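Local coordinates for protein exported gluconolactonase (Xanthomonas campestris pv. campestris, PDB 3DR2) that hydrolyses gluconolactone to gluconate in glucose secondary metabolism, as a calcium-binding six-bladed beta-propeller of the SMP-30 family, at residues 105-110 / 127-132; 146-151 / 170-175; 166-171 / 184-189; 214-219 / 230-235. All coordinates share one frame; numbering follows the deposited sequence.

How the contacts relate
The four contacts illustrate how a beta-propeller is assembled from blades of antiparallel strands, and they run in chain order through three successive blades and the short linker between the first two. Contact 1 joins the turn before strand 108-112 to the linker 127-132, which leads into the blade holding contacts 2 and 3. Those two share strand 169-174, one on each of its edges, and their centres lie about 7 Å apart. Contact 4, centred about 15 Å from contact 3, is the outer hairpin of the following blade. Contacts 1 and 4, their centres about 26 Å apart, do not touch. Contacts 2 to 4 bind strands within blades; contact 1 and an Arg230-Asp186 bond tie neighbouring blades together.

Contact 1. Residues 105-110 / 127-132; sequences GRRAIT and GKRLNS
Arg106 meets Arg129 through its backbone, since its carbonyl oxygen takes a hydrogen bond from Arg129 NH2 at 3.1 Å. The donor sits above the carbonyl plane, although the oxygen lies in the plane of the guanidinium; the side chain of Arg106 itself is engaged by Glu103. Arg107 carries most of the contact. Its positive phi of 50° belongs to a G1 beta bulge in which Arg107 and Ala108 both face Glu103. A bend at chi3 (64°) brings NE to Leu130 O at 2.9 Å, and NH2 adds a weak bond to the same oxygen. The guanidinium lies flat on that of Arg129, the planes 22° apart and the centres separated by 4.6 Å. The carbonyl oxygens of Arg106 and Leu130 each take up guanidinium N-H groups, which probably eases the like charges. Two waters complete the network: one accepts from Arg129 NE and donates to Arg107 O, while a second links Arg129 O with Asn131 OD1 and, weakly, Arg107 NH2. Farther along, Ala108 CA rests 4.2 Å from Leu130 CD1. Beyond it Ile109 packs on Val122 and, with Leu130, on Phe146, placing this junction between strand 122-125 and strand 144-147 of the next propeller blade.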
loop_
_atom_site.group_PDB
_atom_site.type_symbol
_atom_site.label_atom_id
_atom_site.label_comp_id
_atom_site.label_asym_id
_atom_site.label_seq_id
_atom_site.Cartn_x
_atom_site.Cartn_y
_atom_site.Cartn_z
ATOM N N GLY A 105 -0.316 8.604 10.599
ATOM C CA GLY A 105 -1.028 7.769 11.548
ATOM C C GLY A 105 -1.012 8.257 12.981
ATOM O O GLY A 105 -2.071 8.446 13.589
ATOM N N ARG A 106 0.179 8.446 13.536
ATOM C CA ARG A 106 0.279 8.921 14.909
ATOM C C ARG A 106 0.027 10.424 14.981
ATOM O O ARG A 106 -0.053 10.996 16.072
ATOM C CB ARG A 106 1.651 8.563 15.506
ATOM C CG ARG A 106 1.763 7.081 15.873
ATOM C CD ARG A 106 2.909 6.790 16.830
ATOM N NE ARG A 106 4.205 6.758 16.161
ATOM C CZ ARG A 106 5.345 6.431 16.763
ATOM N NH1 ARG A 106 6.479 6.421 16.075
ATOM N NH2 ARG A 106 5.355 6.119 18.054
ATOM N N ARG A 107 -0.115 11.047 13.810
ATOM C CA ARG A 107 -0.371 12.484 13.693
ATOM C C ARG A 107 0.645 13.241 14.539
ATOM O O ARG A 107 0.295 14.011 15.434
ATOM C CB ARG A 107 -1.814 12.783 14.136
ATOM C CG ARG A 107 -2.841 12.094 13.239
ATOM C CD ARG A 107 -4.252 12.069 13.812
ATOM N NE ARG A 107 -4.834 13.401 13.971
ATOM C CZ ARG A 107 -6.077 13.628 14.385
ATOM N NH1 ARG A 107 -6.877 12.611 14.679
ATOM N NH2 ARG A 107 -6.518 14.871 14.518
ATOM N N ALA A 108 1.919 13.031 14.229
ATOM C CA ALA A 108 2.974 13.654 15.003
ATOM C C ALA A 108 4.322 13.641 14.322
ATOM O O ALA A 108 4.475 13.120 13.218
ATOM C CB ALA A 108 3.087 12.940 16.342
ATOM N N ILE A 109 5.290 14.243 15.007
ATOM C CA ILE A 109 6.676 14.282 14.563
ATOM C C ILE A 109 7.391 13.295 15.480
ATOM O O ILE A 109 7.263 13.381 16.706
ATOM C CB ILE A 109 7.312 15.671 14.773
ATOM C CG1 ILE A 109 6.557 16.726 13.963
ATOM C CG2 ILE A 109 8.783 15.633 14.371
ATOM C CD1 ILE A 109 6.571 16.486 12.457
ATOM N N THR A 110 8.124 12.351 14.897
ATOM C CA THR A 110 8.850 11.355 15.684
ATOM C C THR A 110 10.325 11.345 15.283
ATOM O O THR A 110 10.703 11.950 14.278
ATOM C CB THR A 110 8.248 9.943 15.483
ATOM O OG1 THR A 110 8.441 9.524 14.124
ATOM C CG2 THR A 110 6.752 9.959 15.793
ATOM N N GLY A 127 -2.831 21.183 23.350
ATOM C CA GLY A 127 -3.548 20.019 23.837
ATOM C C GLY A 127 -4.369 19.224 22.834
ATOM O O GLY A 127 -4.909 18.173 23.179
ATOM N N LYS A 128 -4.470 19.715 21.602
ATOM C CA LYS A 128 -5.241 19.027 20.568
ATOM C C LYS A 128 -4.312 18.328 19.579
ATOM O O LYS A 128 -3.256 18.852 19.243
ATOM C CB LYS A 128 -6.114 20.029 19.806
ATOM C CG LYS A 128 -7.135 20.777 20.659
ATOM C CD LYS A 128 -7.901 21.789 19.811
ATOM C CE LYS A 128 -8.868 22.603 20.654
ATOM N NZ LYS A 128 -9.653 23.570 19.839
ATOM N N ARG A 129 -4.709 17.149 19.107
ATOM C CA ARG A 129 -3.879 16.418 18.151
ATOM C C ARG A 129 -3.656 17.210 16.866
ATOM O O ARG A 129 -4.543 17.927 16.399
ATOM C CB ARG A 129 -4.516 15.068 17.791
ATOM C CG ARG A 129 -4.671 14.100 18.959
ATOM C CD ARG A 129 -5.055 12.692 18.501
ATOM N NE ARG A 129 -3.957 12.000 17.822
ATOM C CZ ARG A 129 -4.037 10.761 17.339
ATOM N NH1 ARG A 129 -5.164 10.072 17.456
ATOM N NH2 ARG A 129 -2.992 10.203 16.741
ATOM N N LEU A 130 -2.457 17.078 16.302
ATOM C CA LEU A 130 -2.111 17.740 15.050
ATOM C C LEU A 130 -2.954 17.047 13.981
ATOM O O LEU A 130 -3.472 15.959 14.223
ATOM C CB LEU A 130 -0.624 17.537 14.755
ATOM C CG LEU A 130 0.351 18.189 15.744
ATOM C CD1 LEU A 130 1.754 17.620 15.563
ATOM C CD2 LEU A 130 0.350 19.690 15.520
ATOM N N ASN A 131 -3.085 17.667 12.811
ATOM C CA ASN A 131 -3.884 17.086 11.728
ATOM C C ASN A 131 -3.226 15.823 11.157
ATOM O O ASN A 131 -3.776 14.727 11.234
ATOM C CB ASN A 131 -4.076 18.107 10.599
ATOM C CG ASN A 131 -4.832 19.352 11.046
ATOM O OD1 ASN A 131 -5.779 19.271 11.832
ATOM N ND2 ASN A 131 -4.432 20.506 10.524
ATOM N N SER A 132 -2.044 15.999 10.580
ATOM C CA SER A 132 -1.279 14.902 9.986
ATOM C C SER A 132 -0.035 15.492 9.330
ATOM O O SER A 132 -0.045 15.834 8.145
ATOM C CB SER A 132 -2.121 14.145 8.953
ATOM O OG SER A 132 -2.855 15.036 8.129
HETATM O O HOH W 1 -1.153 13.115 17.739
HETATM O O HOH W 2 -6.319 17.868 14.207
#

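Contact 2. Residues 146-151 / 170-175; sequences FTDPPF and SVYRLP
Strands 144-147 and 169-174, the second and third of a four-stranded beta-propeller blade, pair antiparallel where segments 146-151 and 170-175 meet. Phe146 and Tyr172 form a hydrogen-bonded pair, with Phe146 N bonded to Tyr172 O at 3.0 Å and Tyr172 N to Phe146 O at 2.9 Å. Thr147 and Val171 follow as a non-hydrogen-bonded pair, and Asp148 N then reaches Ser170 O before the chain runs on into Pro149 and Pro150.

On the face that bears Phe146 and Tyr172, the two rings are displaced from a true stack, with planes 25° apart and little shared face. What covers the phenylalanine is instead CB of Tyr172, a CH-pi contact 4.0 Å from the ring centroid. Phe146 gets there by setting CG between its backbone N and carbonyl carbon (chi1 67°), which leans the ring toward Tyr172; its CE1 then comes to 3.7 Å from Tyr172 CD1. Asp148 CB meets the tyrosine at the ring edge, in its plane.

The carboxylate of Asp148 is also fixed from the preceding linker, OD1 by Asn131 N and OD2 by Ser132 N. Thr147, on the other face, bonds to the carbonyl of Asn191, itself a calcium ligand. One water joins three groups, donating to Asp148 OD1 at 2.8 Å and accepting from the backbone Ser170 N and from Tyr172 OH.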
loop_
_atom_site.group_PDB
_atom_site.type_symbol
_atom_site.label_atom_id
_atom_site.label_comp_id
_atom_site.label_asym_id
_atom_site.label_seq_id
_atom_site.Cartn_x
_atom_site.Cartn_y
_atom_site.Cartn_z
ATOM N N PHE A 146 7.768 22.011 10.199
ATOM C CA PHE A 146 6.946 21.080 9.434
ATOM C C PHE A 146 5.585 21.640 9.055
ATOM O O PHE A 146 5.126 22.628 9.622
ATOM C CB PHE A 146 6.790 19.771 10.216
ATOM C CG PHE A 146 5.986 19.898 11.491
ATOM C CD1 PHE A 146 4.612 19.678 11.486
ATOM C CD2 PHE A 146 6.614 20.176 12.703
ATOM C CE1 PHE A 146 3.870 19.725 12.667
ATOM C CE2 PHE A 146 5.886 20.227 13.893
ATOM C CZ PHE A 146 4.509 19.997 13.875
ATOM N N THR A 147 4.958 21.004 8.067
ATOM C CA THR A 147 3.643 21.405 7.583
ATOM C C THR A 147 2.594 20.445 8.139
ATOM O O THR A 147 2.850 19.248 8.302
ATOM C CB THR A 147 3.580 21.356 6.052
ATOM O OG1 THR A 147 3.961 20.044 5.601
ATOM C CG2 THR A 147 4.515 22.390 5.454
ATOM N N ASP A 148 1.405 20.970 8.413
ATOM C CA ASP A 148 0.351 20.148 8.978
ATOM C C ASP A 148 -0.991 20.163 8.238
ATOM O O ASP A 148 -2.004 20.590 8.782
ATOM C CB ASP A 148 0.128 20.548 10.443
ATOM C CG ASP A 148 -0.695 19.531 11.204
ATOM O OD1 ASP A 148 -1.502 19.932 12.070
ATOM O OD2 ASP A 148 -0.533 18.324 10.943
ATOM N N PRO A 149 -1.014 19.697 6.981
ATOM C CA PRO A 149 -2.270 19.674 6.231
ATOM C C PRO A 149 -3.071 18.473 6.742
ATOM O O PRO A 149 -2.536 17.637 7.471
ATOM C CB PRO A 149 -1.799 19.497 4.792
ATOM C CG PRO A 149 -0.641 18.562 4.970
ATOM C CD PRO A 149 0.091 19.146 6.175
ATOM N N PRO A 150 -4.359 18.369 6.378
ATOM C CA PRO A 150 -5.198 17.252 6.827
ATOM C C PRO A 150 -5.257 16.038 5.897
ATOM O O PRO A 150 -6.158 15.210 6.025
ATOM C CB PRO A 150 -6.564 17.905 6.966
ATOM C CG PRO A 150 -6.577 18.795 5.770
ATOM C CD PRO A 150 -5.191 19.431 5.784
ATOM N N PHE A 151 -4.310 15.920 4.974
ATOM C CA PHE A 151 -4.326 14.793 4.042
ATOM C C PHE A 151 -4.431 13.433 4.727
ATOM O O PHE A 151 -5.166 12.555 4.265
ATOM C CB PHE A 151 -3.087 14.836 3.143
ATOM C CG PHE A 151 -3.095 15.973 2.160
ATOM C CD1 PHE A 151 -4.099 16.070 1.199
ATOM C CD2 PHE A 151 -2.108 16.953 2.197
ATOM C CE1 PHE A 151 -4.116 17.128 0.291
ATOM C CE2 PHE A 151 -2.119 18.013 1.294
ATOM C CZ PHE A 151 -3.124 18.100 0.340
ATOM N N SER A 170 -1.285 24.517 9.763
ATOM C CA SER A 170 -0.154 25.401 9.979
ATOM C C SER A 170 1.229 24.867 9.675
ATOM O O SER A 170 1.424 23.672 9.457
ATOM C CB SER A 170 -0.170 25.879 11.433
ATOM O OG SER A 170 -1.442 26.387 11.786
ATOM N N VAL A 171 2.179 25.796 9.645
ATOM C CA VAL A 171 3.589 25.489 9.472
ATOM C C VAL A 171 4.044 25.726 10.905
ATOM O O VAL A 171 3.770 26.785 11.469
ATOM C CB VAL A 171 4.314 26.496 8.550
ATOM C CG1 VAL A 171 5.818 26.268 8.628
ATOM C CG2 VAL A 171 3.845 26.329 7.113
ATOM N N TYR A 172 4.700 24.740 11.501
ATOM C CA TYR A 172 5.158 24.871 12.879
ATOM C C TYR A 172 6.668 24.804 13.012
ATOM O O TYR A 172 7.363 24.294 12.131
ATOM C CB TYR A 172 4.583 23.759 13.759
ATOM C CG TYR A 172 3.082 23.727 13.888
ATOM C CD1 TYR A 172 2.296 23.034 12.972
ATOM C CD2 TYR A 172 2.446 24.352 14.960
ATOM C CE1 TYR A 172 0.919 22.955 13.122
ATOM C CE2 TYR A 172 1.076 24.284 15.120
ATOM C CZ TYR A 172 0.314 23.583 14.200
ATOM O OH TYR A 172 -1.046 23.521 14.357
ATOM N N ARG A 173 7.161 25.317 14.135
ATOM C CA ARG A 173 8.583 25.285 14.450
ATOM C C ARG A 173 8.740 24.636 15.818
ATOM O O ARG A 173 8.160 25.099 16.802
ATOM C CB ARG A 173 9.189 26.690 14.489
ATOM C CG ARG A 173 10.636 26.700 14.975
ATOM C CD ARG A 173 11.253 28.089 14.903
ATOM N NE ARG A 173 12.648 28.091 15.344
ATOM C CZ ARG A 173 13.035 28.156 16.616
ATOM N NH1 ARG A 173 14.326 28.149 16.922
ATOM N NH2 ARG A 173 12.135 28.244 17.582
ATOM N N LEU A 174 9.519 23.559 15.877
ATOM C CA LEU A 174 9.749 22.858 17.133
ATOM C C LEU A 174 11.168 23.190 17.580
ATOM O O LEU A 174 12.139 22.738 16.980
ATOM C CB LEU A 174 9.601 21.340 16.941
ATOM C CG LEU A 174 9.302 20.491 18.185
ATOM C CD1 LEU A 174 9.448 19.018 17.830
ATOM C CD2 LEU A 174 10.238 20.841 19.316
ATOM N N PRO A 175 11.300 23.996 18.644
ATOM C CA PRO A 175 12.601 24.401 19.184
ATOM C C PRO A 175 13.428 23.218 19.672
ATOM O O PRO A 175 12.882 22.231 20.171
ATOM C CB PRO A 175 12.226 25.336 20.335
ATOM C CG PRO A 175 10.899 25.881 19.924
ATOM C CD PRO A 175 10.208 24.646 19.383
HETATM O O HOH W 3 -2.136 22.617 11.985
#

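Contact 3. Residues 166-171 / 184-189; sequences LAHHSV and MADLDH
His169 turns the edge of its imidazole toward the face of His189 in a T-shaped stack, the planes 78° apart and the centroids 4.8 Å. The same ring is anchored at its edge, where ND1 accepts a hydrogen bond from His189 N at 3.1 Å that lies almost exactly in the imidazole plane. Backbone and side chain of His189 therefore both bear on His169, which fixes the rotation of its ring. Pro150 packs against both rings.

A relay of hydrogen bonds begins at His168, whose CG lies between backbone N and carbonyl carbon (chi1 48°), bringing ND1 to donate to Ser170 OG at 2.8 Å. Ser170 OG in turn donates a short 2.6 Å hydrogen bond to Asp186 OD1, on its anti side and somewhat out of the carboxylate plane. Asp186 OD2 is held by a salt bridge to Arg183, so the carboxylate is gripped at both oxygens and probably stays ionised. On the face opposite Ser170 and Asp186, Val171 CG2 presses on Leu187 CD1 at 3.4 Å, tighter than normal carbon packing.

Along the backbone, Leu187 N points straight at His169 O at 2.8 Å, and a water joins His169 N to Leu187 O. Val171 bonds to Ala185 through N and to Met184 through O. Because Met184 and Ala185 both face Val171, the pairing contains a classic beta bulge, within the hairpin 169-174/182-187 at the outer edge of this propeller blade.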
loop_
_atom_site.group_PDB
_atom_site.type_symbol
_atom_site.label_atom_id
_atom_site.label_comp_id
_atom_site.label_asym_id
_atom_site.label_seq_id
_atom_site.Cartn_x
_atom_site.Cartn_y
_atom_site.Cartn_z
ATOM N N LEU A 166 -7.901 20.658 15.137
ATOM C CA LEU A 166 -7.405 22.015 14.947
ATOM C C LEU A 166 -8.178 22.668 13.806
ATOM O O LEU A 166 -8.553 21.997 12.845
ATOM C CB LEU A 166 -5.909 21.989 14.618
ATOM C CG LEU A 166 -4.997 21.321 15.655
ATOM C CD1 LEU A 166 -3.551 21.364 15.184
ATOM C CD2 LEU A 166 -5.138 22.020 16.994
ATOM N N ALA A 167 -8.416 23.973 13.917
ATOM C CA ALA A 167 -9.151 24.708 12.893
ATOM C C ALA A 167 -8.198 25.462 11.974
ATOM O O ALA A 167 -8.524 26.532 11.455
ATOM C CB ALA A 167 -10.124 25.683 13.552
ATOM N N HIS A 168 -7.016 24.899 11.776
ATOM C CA HIS A 168 -6.020 25.522 10.926
ATOM C C HIS A 168 -4.990 24.503 10.457
ATOM O O HIS A 168 -4.738 23.504 11.140
ATOM C CB HIS A 168 -5.327 26.660 11.692
ATOM C CG HIS A 168 -4.870 26.278 13.070
ATOM N ND1 HIS A 168 -3.639 25.709 13.317
ATOM C CD2 HIS A 168 -5.492 26.361 14.269
ATOM C CE1 HIS A 168 -3.523 25.457 14.609
ATOM N NE2 HIS A 168 -4.635 25.843 15.210
ATOM N N HIS A 169 -4.426 24.751 9.276
ATOM C CA HIS A 169 -3.381 23.901 8.691
ATOM C C HIS A 169 -2.169 24.806 8.818
ATOM O O HIS A 169 -2.024 25.751 8.049
ATOM C CB HIS A 169 -3.633 23.646 7.205
ATOM C CG HIS A 169 -4.978 23.073 6.897
ATOM N ND1 HIS A 169 -5.463 22.983 5.612
ATOM C CD2 HIS A 169 -5.941 22.565 7.701
ATOM C CE1 HIS A 169 -6.669 22.443 5.635
ATOM N NE2 HIS A 169 -6.982 22.181 6.891
ATOM N N SER A 170 -1.285 24.517 9.763
ATOM C CA SER A 170 -0.154 25.401 9.979
ATOM C C SER A 170 1.229 24.867 9.675
ATOM O O SER A 170 1.424 23.672 9.457
ATOM C CB SER A 170 -0.170 25.879 11.433
ATOM O OG SER A 170 -1.442 26.387 11.786
ATOM N N VAL A 171 2.179 25.796 9.645
ATOM C CA VAL A 171 3.589 25.489 9.472
ATOM C C VAL A 171 4.044 25.726 10.905
ATOM O O VAL A 171 3.770 26.785 11.469
ATOM C CB VAL A 171 4.314 26.496 8.550
ATOM C CG1 VAL A 171 5.818 26.268 8.628
ATOM C CG2 VAL A 171 3.845 26.329 7.113
ATOM N N MET A 184 3.522 29.042 13.421
ATOM C CA MET A 184 4.160 30.118 12.672
ATOM C C MET A 184 3.337 30.759 11.562
ATOM O O MET A 184 3.564 31.920 11.204
ATOM C CB MET A 184 5.483 29.608 12.104
ATOM C CG MET A 184 6.315 28.823 13.110
ATOM S SD MET A 184 6.687 29.753 14.624
ATOM C CE MET A 184 7.306 31.238 13.889
ATOM N N ALA A 185 2.392 30.013 11.006
ATOM C CA ALA A 185 1.552 30.545 9.940
ATOM C C ALA A 185 0.472 29.549 9.585
ATOM O O ALA A 185 0.654 28.343 9.746
ATOM C CB ALA A 185 2.395 30.849 8.714
ATOM N N ASP A 186 -0.664 30.054 9.115
ATOM C CA ASP A 186 -1.751 29.180 8.713
ATOM C C ASP A 186 -1.859 29.280 7.199
ATOM O O ASP A 186 -1.766 30.372 6.635
ATOM C CB ASP A 186 -3.072 29.598 9.365
ATOM C CG ASP A 186 -2.995 29.638 10.881
ATOM O OD1 ASP A 186 -2.246 28.830 11.476
ATOM O OD2 ASP A 186 -3.704 30.471 11.484
ATOM N N LEU A 187 -2.036 28.140 6.544
ATOM C CA LEU A 187 -2.141 28.107 5.092
ATOM C C LEU A 187 -3.261 27.160 4.670
ATOM O O LEU A 187 -3.995 26.637 5.508
ATOM C CB LEU A 187 -0.807 27.650 4.481
ATOM C CG LEU A 187 0.474 28.390 4.903
ATOM C CD1 LEU A 187 0.964 27.849 6.242
ATOM C CD2 LEU A 187 1.551 28.195 3.852
ATOM N N ASP A 188 -3.392 26.947 3.366
ATOM C CA ASP A 188 -4.415 26.052 2.840
ATOM C C ASP A 188 -3.694 24.803 2.353
ATOM O O ASP A 188 -3.104 24.812 1.273
ATOM C CB ASP A 188 -5.146 26.708 1.667
ATOM C CG ASP A 188 -6.427 25.983 1.294
ATOM O OD1 ASP A 188 -6.607 24.813 1.701
ATOM O OD2 ASP A 188 -7.258 26.582 0.581
ATOM N N HIS A 189 -3.730 23.742 3.152
ATOM C CA HIS A 189 -3.062 22.493 2.800
ATOM C C HIS A 189 -1.567 22.689 2.555
ATOM O O HIS A 189 -1.048 22.352 1.482
ATOM C CB HIS A 189 -3.718 21.879 1.564
ATOM C CG HIS A 189 -5.099 21.361 1.814
ATOM N ND1 HIS A 189 -5.359 20.043 2.117
ATOM C CD2 HIS A 189 -6.295 21.997 1.847
ATOM C CE1 HIS A 189 -6.654 19.888 2.325
ATOM N NE2 HIS A 189 -7.244 21.058 2.168
HETATM O O HOH W 4 -5.087 27.134 8.074
#

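Contact 4. Residues 214-219 / 230-235; sequences SVEITA and RRHFAS
Ile217 and Ala219 supply the backbone bonds to strand 230-234. Ala219 pairs with Arg231 in both directions, its N reaching Arg231 O at 2.8 Å, and Ile217 N bonds to Ala234 O. The carbonyl of Ile217 accepts twice, from Phe233 N at 2.9 Å and from Ala234 N at 3.2 Å; two residues thus face one, a classic beta bulge that shifts the register.

Among polar side chains Glu216 leads, its CG between N and C (chi1 65°) and its extended chain carrying the carboxylate to the His232 ring. Thr218 OG1 donates to Glu216 OE1 at 2.7 Å, on that oxygen's anti lone pair, while Ser214 OG donates to OE2. The carboxylate stands nearly perpendicular (83°) to the His232 ring, whose CD2 edge meets OE2 at 3.2 Å. Ser235 OG lies in the plane of that ring, hydrogen-bonded to NE2.

Apolar packing covers the face bearing Ile217 and Ala219, where Ile217 CG2 touches Phe233 CD1 at 3.8 Å, the two side chains running side by side. The methyl of Ala219 sits on the guanidinium face of Arg231, CB 3.7 Å above the plane, and Arg231 NH1 bonds to the carbonyl of Asp229.

The first strand of the hairpin pairs with strand 201-206, and Phe233, from the second, meets Tyr203 there edge-to-face. Ile217 and Phe233 reach Leu252 in the following sheet, while Arg230 extends back to Asp186 O of strand 182-187.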
loop_
_atom_site.group_PDB
_atom_site.type_symbol
_atom_site.label_atom_id
_atom_site.label_comp_id
_atom_site.label_asym_id
_atom_site.label_seq_id
_atom_site.Cartn_x
_atom_site.Cartn_y
_atom_site.Cartn_z
ATOM N N SER A 214 -5.233 28.743 -3.713
ATOM C CA SER A 214 -4.266 28.695 -4.796
ATOM C C SER A 214 -3.276 27.547 -4.619
ATOM O O SER A 214 -2.847 27.263 -3.502
ATOM C CB SER A 214 -3.497 30.016 -4.842
ATOM O OG SER A 214 -2.537 30.025 -5.881
ATOM N N VAL A 215 -2.943 26.870 -5.714
ATOM C CA VAL A 215 -1.950 25.799 -5.667
ATOM C C VAL A 215 -0.681 26.540 -6.055
ATOM O O VAL A 215 -0.555 27.008 -7.188
ATOM C CB VAL A 215 -2.230 24.692 -6.699
ATOM C CG1 VAL A 215 -1.048 23.738 -6.751
ATOM C CG2 VAL A 215 -3.492 23.932 -6.321
ATOM N N GLU A 216 0.261 26.648 -5.125
ATOM C CA GLU A 216 1.469 27.403 -5.397
ATOM C C GLU A 216 2.563 27.140 -4.377
ATOM O O GLU A 216 2.382 26.407 -3.404
ATOM C CB GLU A 216 1.144 28.899 -5.332
ATOM C CG GLU A 216 0.724 29.324 -3.918
ATOM C CD GLU A 216 0.522 30.822 -3.748
ATOM O OE1 GLU A 216 1.106 31.396 -2.803
ATOM O OE2 GLU A 216 -0.223 31.423 -4.548
ATOM N N ILE A 217 3.708 27.759 -4.631
ATOM C CA ILE A 217 4.830 27.714 -3.714
ATOM C C ILE A 217 4.807 29.140 -3.185
ATOM O O ILE A 217 4.847 30.106 -3.958
ATOM C CB ILE A 217 6.174 27.458 -4.411
ATOM C CG1 ILE A 217 6.179 26.063 -5.040
ATOM C CG2 ILE A 217 7.310 27.573 -3.394
ATOM C CD1 ILE A 217 7.477 25.719 -5.741
ATOM N N THR A 218 4.708 29.264 -1.869
ATOM C CA THR A 218 4.644 30.560 -1.213
ATOM C C THR A 218 5.958 30.854 -0.502
ATOM O O THR A 218 6.632 29.943 -0.034
ATOM C CB THR A 218 3.501 30.568 -0.182
ATOM O OG1 THR A 218 2.313 30.045 -0.790
ATOM C CG2 THR A 218 3.234 31.978 0.317
ATOM N N ALA A 219 6.319 32.130 -0.424
ATOM C CA ALA A 219 7.550 32.523 0.245
ATOM C C ALA A 219 7.233 33.421 1.433
ATOM O O ALA A 219 6.339 34.264 1.370
ATOM C CB ALA A 219 8.466 33.247 -0.730
ATOM N N ARG A 230 4.209 37.509 3.499
ATOM C CA ARG A 230 3.738 36.365 2.728
ATOM C C ARG A 230 3.574 36.791 1.267
ATOM O O ARG A 230 3.025 37.863 0.987
ATOM C CB ARG A 230 2.400 35.923 3.309
ATOM C CG ARG A 230 1.816 34.629 2.805
ATOM C CD ARG A 230 0.743 34.238 3.809
ATOM N NE ARG A 230 0.094 32.962 3.549
ATOM C CZ ARG A 230 -0.576 32.283 4.475
ATOM N NH1 ARG A 230 -0.664 32.762 5.711
ATOM N NH2 ARG A 230 -1.165 31.137 4.166
ATOM N N ARG A 231 4.039 35.960 0.341
ATOM C CA ARG A 231 3.943 36.284 -1.078
ATOM C C ARG A 231 4.031 35.043 -1.962
ATOM O O ARG A 231 4.636 34.036 -1.584
ATOM C CB ARG A 231 5.074 37.237 -1.461
ATOM C CG ARG A 231 6.444 36.672 -1.122
ATOM C CD ARG A 231 7.565 37.651 -1.406
ATOM N NE ARG A 231 8.879 37.074 -1.119
ATOM C CZ ARG A 231 9.348 36.819 0.102
ATOM N NH1 ARG A 231 8.619 37.084 1.181
ATOM N NH2 ARG A 231 10.563 36.305 0.242
ATOM N N HIS A 232 3.434 35.130 -3.146
ATOM C CA HIS A 232 3.472 34.033 -4.100
ATOM C C HIS A 232 4.876 33.990 -4.687
ATOM O O HIS A 232 5.410 35.019 -5.099
ATOM C CB HIS A 232 2.449 34.265 -5.215
ATOM C CG HIS A 232 2.607 33.341 -6.385
ATOM N ND1 HIS A 232 3.544 33.545 -7.375
ATOM C CD2 HIS A 232 1.940 32.212 -6.726
ATOM C CE1 HIS A 232 3.446 32.585 -8.278
ATOM N NE2 HIS A 232 2.480 31.764 -7.908
ATOM N N PHE A 233 5.475 32.803 -4.713
ATOM C CA PHE A 233 6.817 32.651 -5.253
ATOM C C PHE A 233 6.797 32.043 -6.650
ATOM O O PHE A 233 7.447 32.550 -7.562
ATOM C CB PHE A 233 7.682 31.794 -4.322
ATOM C CG PHE A 233 9.020 31.432 -4.904
ATOM C CD1 PHE A 233 9.238 30.168 -5.448
ATOM C CD2 PHE A 233 10.056 32.364 -4.939
ATOM C CE1 PHE A 233 10.469 29.836 -6.018
ATOM C CE2 PHE A 233 11.294 32.041 -5.511
ATOM C CZ PHE A 233 11.498 30.780 -6.048
ATOM N N ALA A 234 6.058 30.954 -6.822
ATOM C CA ALA A 234 5.985 30.330 -8.132
ATOM C C ALA A 234 4.874 29.310 -8.243
ATOM O O ALA A 234 4.353 28.821 -7.243
ATOM C CB ALA A 234 7.322 29.672 -8.477
ATOM N N SER A 235 4.508 29.013 -9.483
ATOM C CA SER A 235 3.489 28.020 -9.783
ATOM C C SER A 235 4.177 27.059 -10.732
ATOM O O SER A 235 4.934 27.494 -11.598
ATOM C CB SER A 235 2.287 28.651 -10.500
ATOM O OG SER A 235 1.623 29.597 -9.681
#